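Local coordinates for Dhd127_a (Synthetic construct, PDB 6DLM), which is a computationally designed helical hairpin that pairs with a partner chain to form a de novo coiled-coil heterodimer, at residues H17-E28 against L49-V60. Numbering follows the deposited sequence.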
ATOM      1  N   HIS A  17      -5.013   3.882   6.667  1.00 13.71           N
ATOM      2  CA  HIS A  17      -5.353   2.469   6.710  1.00 16.57           C
ATOM      3  C   HIS A  17      -4.562   1.689   5.643  1.00 11.29           C
ATOM      4  O   HIS A  17      -4.015   0.642   5.924  1.00 13.46           O
ATOM      5  CB  HIS A  17      -6.851   2.310   6.470  1.00 16.18           C
ATOM      6  CG  HIS A  17      -7.276   0.905   6.204  1.00 17.56           C
ATOM      7  ND1 HIS A  17      -7.649   0.466   4.955  1.00 28.95           N
ATOM      8  CD2 HIS A  17      -7.391  -0.162   7.026  1.00 19.77           C
ATOM      9  CE1 HIS A  17      -7.976  -0.810   5.016  1.00 23.29           C
ATOM     10  NE2 HIS A  17      -7.826  -1.216   6.261  1.00 29.12           N
ATOM     11  N   LEU A  18      -4.476   2.243   4.447  1.00 13.14           N
ATOM     12  CA  LEU A  18      -3.734   1.602   3.376  1.00 11.21           C
ATOM     13  C   LEU A  18      -2.246   1.447   3.748  1.00 11.46           C
ATOM     14  O   LEU A  18      -1.659   0.410   3.505  1.00 13.69           O
ATOM     15  CB  LEU A  18      -3.896   2.423   2.107  1.00 14.42           C
ATOM     16  CG  LEU A  18      -3.246   1.993   0.806  1.00 16.35           C
ATOM     17  CD1 LEU A  18      -3.609   0.572   0.414  1.00 18.32           C
ATOM     18  CD2 LEU A  18      -3.678   2.973  -0.266  1.00 18.60           C
ATOM     19  N   VAL A  19      -1.649   2.470   4.334  1.00 13.48           N
ATOM     20  CA  VAL A  19      -0.253   2.363   4.743  1.00 10.94           C
ATOM     21  C   VAL A  19      -0.036   1.309   5.836  1.00 13.51           C
ATOM     22  O   VAL A  19       0.908   0.551   5.767  1.00 14.35           O
ATOM     23  CB  VAL A  19       0.313   3.713   5.205  1.00 15.73           C
ATOM     24  CG1 VAL A  19       1.727   3.549   5.718  1.00 16.31           C
ATOM     25  CG2 VAL A  19       0.281   4.704   4.064  1.00 19.39           C
ATOM     26  N   ARG A  20      -0.906   1.259   6.840  1.00 14.12           N
ATOM     27  CA  ARG A  20      -0.748   0.250   7.881  1.00 12.29           C
ATOM     28  C   ARG A  20      -0.802  -1.179   7.325  1.00 14.87           C
ATOM     29  O   ARG A  20       0.009  -2.004   7.697  1.00 14.22           O
ATOM     30  CB  ARG A  20      -1.800   0.403   8.981  1.00 19.17           C
ATOM     31  CG  ARG A  20      -1.683   1.689   9.778  1.00 19.86           C
ATOM     32  CD  ARG A  20      -2.673   1.718  10.940  1.00 15.81           C
ATOM     33  NE  ARG A  20      -4.060   1.684  10.498  1.00 11.72           N
ATOM     34  CZ  ARG A  20      -4.826   2.756  10.339  1.00 11.28           C
ATOM     35  NH1 ARG A  20      -4.345   3.963  10.579  1.00 15.48           N
ATOM     36  NH2 ARG A  20      -6.070   2.624   9.931  1.00 14.41           N
ATOM     37  N   LEU A  21      -1.731  -1.414   6.401  1.00 12.57           N
ATOM     38  CA  LEU A  21      -1.883  -2.714   5.760  1.00 13.90           C
ATOM     39  C   LEU A  21      -0.650  -3.089   4.952  1.00 12.05           C
ATOM     40  O   LEU A  21      -0.193  -4.213   4.985  1.00 12.59           O
ATOM     41  CB  LEU A  21      -3.058  -2.686   4.796  1.00 13.98           C
ATOM     42  CG  LEU A  21      -4.454  -2.959   5.312  1.00 37.85           C
ATOM     43  CD1 LEU A  21      -5.311  -3.384   4.131  1.00 36.20           C
ATOM     44  CD2 LEU A  21      -4.438  -4.054   6.364  1.00 35.66           C
ATOM     45  N   LEU A  22      -0.129  -2.123   4.214  1.00 14.66           N
ATOM     46  CA  LEU A  22       1.067  -2.344   3.408  1.00 12.94           C
ATOM     47  C   LEU A  22       2.229  -2.693   4.335  1.00 17.68           C
ATOM     48  O   LEU A  22       2.960  -3.631   4.071  1.00 14.77           O
ATOM     49  CB  LEU A  22       1.452  -1.115   2.599  1.00 13.48           C
ATOM     50  CG  LEU A  22       0.511  -0.752   1.460  1.00 13.85           C
ATOM     51  CD1 LEU A  22       0.722   0.689   1.046  1.00 12.96           C
ATOM     52  CD2 LEU A  22       0.731  -1.682   0.282  1.00 19.01           C
ATOM     53  N   GLU A  23       2.373  -1.952   5.424  1.00 16.06           N
ATOM     54  CA  GLU A  23       3.437  -2.248   6.381  1.00 14.68           C
ATOM     55  C   GLU A  23       3.252  -3.665   6.955  1.00 17.47           C
ATOM     56  O   GLU A  23       4.230  -4.371   7.136  1.00 15.14           O
ATOM     57  CB  GLU A  23       3.499  -1.192   7.490  1.00 12.58           C
ATOM     58  CG  GLU A  23       3.846   0.194   6.977  1.00 13.36           C
ATOM     59  CD  GLU A  23       3.700   1.289   8.028  1.00 20.37           C
ATOM     60  OE1 GLU A  23       4.559   2.179   8.068  1.00 23.44           O
ATOM     61  OE2 GLU A  23       2.730   1.265   8.802  1.00 18.49           O
ATOM     62  N   ARG A  24       2.012  -4.054   7.214  1.00 12.96           N
ATOM     63  CA  ARG A  24       1.730  -5.396   7.693  1.00 10.83           C
ATOM     64  C   ARG A  24       2.120  -6.455   6.656  1.00 16.45           C
ATOM     65  O   ARG A  24       2.740  -7.445   6.993  1.00 12.91           O
ATOM     66  CB  ARG A  24       0.249  -5.531   8.021  1.00 17.19           C
ATOM     67  CG  ARG A  24      -0.159  -6.904   8.492  1.00 22.66           C
ATOM     68  CD  ARG A  24      -1.613  -6.891   8.929  1.00 33.53           C
ATOM     69  NE  ARG A  24      -2.258  -8.171   8.714  1.00 40.72           N
ATOM     70  CZ  ARG A  24      -3.567  -8.324   8.583  1.00 42.42           C
ATOM     71  NH1 ARG A  24      -4.367  -7.272   8.647  1.00 42.38           N
ATOM     72  NH2 ARG A  24      -4.075  -9.527   8.394  1.00 53.67           N
ATOM     73  N   LEU A  25       1.778  -6.231   5.389  1.00 12.27           N
ATOM     74  CA  LEU A  25       2.142  -7.165   4.343  1.00 11.40           C
ATOM     75  C   LEU A  25       3.662  -7.309   4.215  1.00 16.94           C
ATOM     76  O   LEU A  25       4.156  -8.422   4.091  1.00 14.20           O
ATOM     77  CB  LEU A  25       1.559  -6.696   3.014  1.00 12.80           C
ATOM     78  CG  LEU A  25       2.047  -7.422   1.763  1.00 10.61           C
ATOM     79  CD1 LEU A  25       1.755  -8.905   1.854  1.00 14.68           C
ATOM     80  CD2 LEU A  25       1.409  -6.831   0.519  1.00 14.82           C
ATOM     81  N   VAL A  26       4.412  -6.211   4.271  1.00 13.24           N
ATOM     82  CA  VAL A  26       5.853  -6.313   4.161  1.00 10.99           C
ATOM     83  C   VAL A  26       6.417  -7.146   5.311  1.00 12.04           C
ATOM     84  O   VAL A  26       7.338  -7.909   5.118  1.00 16.15           O
ATOM     85  CB  VAL A  26       6.499  -4.929   4.082  1.00 13.74           C
ATOM     86  CG1 VAL A  26       8.006  -5.050   4.078  1.00 21.10           C
ATOM     87  CG2 VAL A  26       6.008  -4.225   2.833  1.00 12.01           C
ATOM     88  N   ARG A  27       5.910  -6.933   6.518  0.55 14.70           N
ATOM     89  CA  ARG A  27       6.379  -7.707   7.656  0.55 11.85           C
ATOM     90  C   ARG A  27       6.009  -9.185   7.551  0.55 16.28           C
ATOM     91  O   ARG A  27       6.830 -10.015   7.754  0.55 16.18           O
ATOM     92  CB  ARG A  27       5.858  -7.147   8.982  0.55 22.13           C
ATOM     93  CG  ARG A  27       6.249  -5.725   9.311  0.55 22.44           C
ATOM     94  CD  ARG A  27       5.881  -5.355  10.760  0.55 29.27           C
ATOM     95  NE  ARG A  27       4.729  -6.138  11.134  0.55 30.72           N
ATOM     96  CZ  ARG A  27       3.478  -5.715  11.141  0.55 23.44           C
ATOM     97  NH1 ARG A  27       3.180  -4.447  10.894  0.55 35.13           N
ATOM     98  NH2 ARG A  27       2.525  -6.589  11.443  0.55 23.95           N
ATOM     99  N   GLU A  28       4.763  -9.464   7.223  1.00 16.10           N
ATOM    100  CA  GLU A  28       4.327 -10.841   7.094  1.00 14.80           C
ATOM    101  C   GLU A  28       5.064 -11.590   5.975  1.00 12.99           C
ATOM    102  O   GLU A  28       5.448 -12.728   6.153  1.00 17.82           O
ATOM    103  CB  GLU A  28       2.827 -10.909   6.887  1.00 22.18           C
ATOM    104  CG  GLU A  28       2.053 -10.406   8.092  1.00 39.15           C
ATOM    105  CD  GLU A  28       0.605 -10.848   8.083  1.00 65.71           C
ATOM    106  OE1 GLU A  28       0.266 -11.776   7.322  1.00 55.41           O
ATOM    107  OE2 GLU A  28      -0.193 -10.266   8.844  1.00 63.64           O
ATOM    108  N   LEU A  49      -1.151 -14.218   2.897  1.00 16.73           N
ATOM    109  CA  LEU A  49      -0.562 -13.191   2.049  1.00 17.87           C
ATOM    110  C   LEU A  49      -1.494 -12.841   0.892  1.00 16.31           C
ATOM    111  O   LEU A  49      -1.679 -11.680   0.594  1.00 20.65           O
ATOM    112  CB  LEU A  49       0.771 -13.648   1.484  1.00 15.26           C
ATOM    113  CG  LEU A  49       1.878 -13.818   2.506  1.00 23.00           C
ATOM    114  CD1 LEU A  49       3.177 -14.136   1.791  1.00 28.60           C
ATOM    115  CD2 LEU A  49       2.002 -12.580   3.372  1.00 20.27           C
ATOM    116  N   GLU A  50      -2.085 -13.836   0.240  1.00 19.97           N
ATOM    117  CA  GLU A  50      -3.029 -13.544  -0.824  1.00 25.62           C
ATOM    118  C   GLU A  50      -4.221 -12.752  -0.320  1.00 24.42           C
ATOM    119  O   GLU A  50      -4.649 -11.831  -0.990  1.00 27.13           O
ATOM    120  CB  GLU A  50      -3.583 -14.812  -1.436  1.00 29.62           C
ATOM    121  CG  GLU A  50      -2.564 -15.842  -1.835  1.00 49.65           C
ATOM    122  CD  GLU A  50      -3.170 -16.860  -2.756  1.00 57.04           C
ATOM    123  OE1 GLU A  50      -3.403 -18.000  -2.317  1.00 55.15           O
ATOM    124  OE2 GLU A  50      -3.448 -16.495  -3.913  1.00 76.91           O
ATOM    125  N   ASP A  51      -4.750 -13.115   0.833  1.00 23.43           N
ATOM    126  CA  ASP A  51      -5.874 -12.378   1.377  1.00 21.03           C
ATOM    127  C   ASP A  51      -5.481 -10.907   1.580  1.00 19.91           C
ATOM    128  O   ASP A  51      -6.237 -10.020   1.220  1.00 21.97           O
ATOM    129  CB  ASP A  51      -6.298 -12.968   2.719  1.00 28.79           C
ATOM    130  CG  ASP A  51      -7.041 -14.287   2.581  1.00 41.94           C
ATOM    131  OD1 ASP A  51      -7.368 -14.677   1.451  1.00 36.64           O
ATOM    132  OD2 ASP A  51      -7.298 -14.927   3.619  1.00 40.29           O
ATOM    133  N   LEU A  52      -4.291 -10.675   2.114  1.00 22.79           N
ATOM    134  CA  LEU A  52      -3.797  -9.323   2.330  1.00 15.79           C
ATOM    135  C   LEU A  52      -3.670  -8.563   0.999  1.00 16.05           C
ATOM    136  O   LEU A  52      -4.064  -7.412   0.902  1.00 17.39           O
ATOM    137  CB  LEU A  52      -2.449  -9.401   3.027  1.00 19.10           C
ATOM    138  CG  LEU A  52      -1.971  -8.259   3.910  1.00 37.70           C
ATOM    139  CD1 LEU A  52      -3.090  -7.550   4.652  1.00 33.50           C
ATOM    140  CD2 LEU A  52      -0.971  -8.835   4.901  1.00 30.14           C
ATOM    141  N   HIS A  53      -3.140  -9.207  -0.036  1.00 17.13           N
ATOM    142  CA  HIS A  53      -3.073  -8.561  -1.333  1.00 14.57           C
ATOM    143  C   HIS A  53      -4.475  -8.184  -1.825  1.00 17.95           C
ATOM    144  O   HIS A  53      -4.670  -7.074  -2.283  1.00 24.77           O
ATOM    145  CB  HIS A  53      -2.464  -9.520  -2.341  1.00 20.69           C
ATOM    146  CG  HIS A  53      -0.976  -9.467  -2.400  1.00 21.03           C
ATOM    147  ND1 HIS A  53      -0.297  -8.657  -3.282  1.00 22.54           N
ATOM    148  CD2 HIS A  53      -0.033 -10.127  -1.690  1.00 17.52           C
ATOM    149  CE1 HIS A  53       1.001  -8.815  -3.106  1.00 26.63           C
ATOM    150  NE2 HIS A  53       1.187  -9.705  -2.148  1.00 22.46           N
ATOM    151  N   ARG A  54      -5.435  -9.079  -1.648  1.00 25.35           N
ATOM    152  CA  ARG A  54      -6.804  -8.846  -2.091  1.00 23.87           C
ATOM    153  C   ARG A  54      -7.387  -7.640  -1.382  1.00 25.44           C
ATOM    154  O   ARG A  54      -7.943  -6.753  -1.998  1.00 24.33           O
ATOM    155  CB  ARG A  54      -7.664 -10.066  -1.755  0.83 26.40           C
ATOM    156  CG  ARG A  54      -8.936 -10.188  -2.581  0.68 30.01           C
ATOM    157  CD  ARG A  54      -9.953 -11.183  -2.011  0.43 44.65           C
ATOM    158  NE  ARG A  54      -9.354 -12.375  -1.409  0.54 43.32           N
ATOM    159  CZ  ARG A  54      -8.559 -13.221  -2.051  0.72 51.25           C
ATOM    160  NH1 ARG A  54      -8.064 -14.272  -1.416  1.00 46.25           N
ATOM    161  NH2 ARG A  54      -8.242 -13.008  -3.319  1.00 48.15           N
ATOM    162  N   GLU A  55      -7.167  -7.572  -0.079  0.54 22.44           N
ATOM    163  CA  GLU A  55      -7.648  -6.449   0.704  0.54 21.89           C
ATOM    164  C   GLU A  55      -6.964  -5.137   0.296  0.54 22.67           C
ATOM    165  O   GLU A  55      -7.587  -4.089   0.289  0.54 19.81           O
ATOM    166  CB  GLU A  55      -7.497  -6.736   2.194  0.54 25.74           C
ATOM    167  CG  GLU A  55      -8.314  -7.945   2.625  0.54 21.03           C
ATOM    168  CD  GLU A  55      -9.800  -7.775   2.336  0.54 27.24           C
ATOM    169  OE1 GLU A  55     -10.369  -6.770   2.786  0.54 38.82           O
ATOM    170  OE2 GLU A  55     -10.399  -8.642   1.668  0.54 20.48           O
ATOM    171  N   LEU A  56      -5.666  -5.200   0.022  1.00 20.34           N
ATOM    172  CA  LEU A  56      -4.932  -4.014  -0.398  1.00 17.61           C
ATOM    173  C   LEU A  56      -5.421  -3.479  -1.755  1.00 15.03           C
ATOM    174  O   LEU A  56      -5.593  -2.290  -1.933  1.00 21.86           O
ATOM    175  CB  LEU A  56      -3.441  -4.320  -0.447  1.00 24.81           C
ATOM    176  CG  LEU A  56      -2.787  -4.218   0.926  1.00 20.43           C
ATOM    177  CD1 LEU A  56      -1.503  -5.015   0.993  1.00 14.82           C
ATOM    178  CD2 LEU A  56      -2.550  -2.757   1.256  1.00 28.53           C
ATOM    179  N   GLU A  57      -5.652  -4.377  -2.703  1.00 15.64           N
ATOM    180  CA  GLU A  57      -6.149  -3.983  -4.007  1.00 14.86           C
ATOM    181  C   GLU A  57      -7.506  -3.291  -3.850  1.00 17.15           C
ATOM    182  O   GLU A  57      -7.740  -2.276  -4.475  1.00 19.74           O
ATOM    183  CB  GLU A  57      -6.286  -5.204  -4.914  1.00 21.86           C
ATOM    184  CG  GLU A  57      -4.966  -5.834  -5.279  1.00 21.69           C
ATOM    185  CD  GLU A  57      -5.114  -7.204  -5.907  1.00 48.12           C
ATOM    186  OE1 GLU A  57      -6.242  -7.735  -5.953  1.00 41.83           O
ATOM    187  OE2 GLU A  57      -4.094  -7.758  -6.342  1.00 56.32           O
ATOM    188  N   LYS A  58      -8.349  -3.846  -2.997  1.00 20.08           N
ATOM    189  CA  LYS A  58      -9.652  -3.272  -2.709  1.00 24.57           C
ATOM    190  C   LYS A  58      -9.512  -1.876  -2.070  1.00 18.10           C
ATOM    191  O   LYS A  58     -10.228  -0.961  -2.447  1.00 22.51           O
ATOM    192  CB  LYS A  58     -10.433  -4.223  -1.807  1.00 21.33           C
ATOM    193  CG  LYS A  58     -11.602  -3.604  -1.074  1.00 48.20           C
ATOM    194  CD  LYS A  58     -12.414  -4.675  -0.355  1.00 54.11           C
ATOM    195  CE  LYS A  58     -13.111  -4.119   0.866  1.00 64.67           C
ATOM    196  NZ  LYS A  58     -12.142  -3.845   1.961  1.00 78.72           N
ATOM    197  N   ALA A  59      -8.586  -1.721  -1.130  1.00 18.05           N
ATOM    198  CA  ALA A  59      -8.355  -0.415  -0.508  1.00 17.57           C
ATOM    199  C   ALA A  59      -7.885   0.629  -1.535  1.00 20.88           C
ATOM    200  O   ALA A  59      -8.341   1.759  -1.522  1.00 18.13           O
ATOM    201  CB  ALA A  59      -7.354  -0.535   0.623  1.00 22.28           C
ATOM    202  N   VAL A  60      -6.995   0.229  -2.427  1.00 14.60           N
ATOM    203  CA  VAL A  60      -6.546   1.128  -3.465  1.00 13.22           C
ATOM    204  C   VAL A  60      -7.714   1.546  -4.375  1.00 16.51           C
ATOM    205  O   VAL A  60      -7.822   2.699  -4.723  1.00 15.24           O
ATOM    206  CB  VAL A  60      -5.435   0.494  -4.307  1.00 13.20           C
ATOM    207  CG1 VAL A  60      -5.097   1.387  -5.487  1.00 20.78           C
ATOM    208  CG2 VAL A  60      -4.215   0.238  -3.440  1.00 15.80           C
TER
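Leu25, Leu52 and Leu56 interlock as knobs into holes where the two long helices of this designed helical hairpin, 3-37 and 44-73, pack antiparallel as in a coiled coil near the middle of the chain. The pair is a compact worked example of antiparallel knobs-into-holes packing: the axes of the two segments come within 10.2 Å at 158°, and leucines do most of the work. Leu56 enters the hole formed by Leu18, Leu21, Leu22 and Leu25. Its CD2 is the shared branch, lying 3.6 Å from Leu21 CB and also touching Leu22 CD2 and Leu18 CD1, while its CD1 presses tightly on Leu25 CD2 at 3.5 Å. Were Leu56 cut back to an alanine, the hole would probably be left partly unfilled and Leu25 CD2 would lose the methyl pressed against it. One layer along, Leu52 and Leu25 lie alongside one another, pointing opposite ways, with Leu52 CD2 reaching the backbone at Leu25 CA (3.6 Å). At the outer margin, Leu52 CD1 sits centrally over one face of the Arg24 guanidinium, 4.0 Å from CZ. That group is steadied by Glu28 one turn on: Arg24 NE donates to Glu28 OE2 at 2.9 Å and 164°, from above the carboxylate plane, so a salt bridge borders the apolar seam. On the side facing Dhd127_b, Leu18 packs on Ile22 and Leu25 on Gln29 of that partner chain, so the same leucines serve hairpin and heterodimer. Leu25 reaches His53 because chi1 (170°) turns CG away from the backbone N; its CD2 lies over the imidazole face, toward the rim, 3.9 Å from His53 NE2.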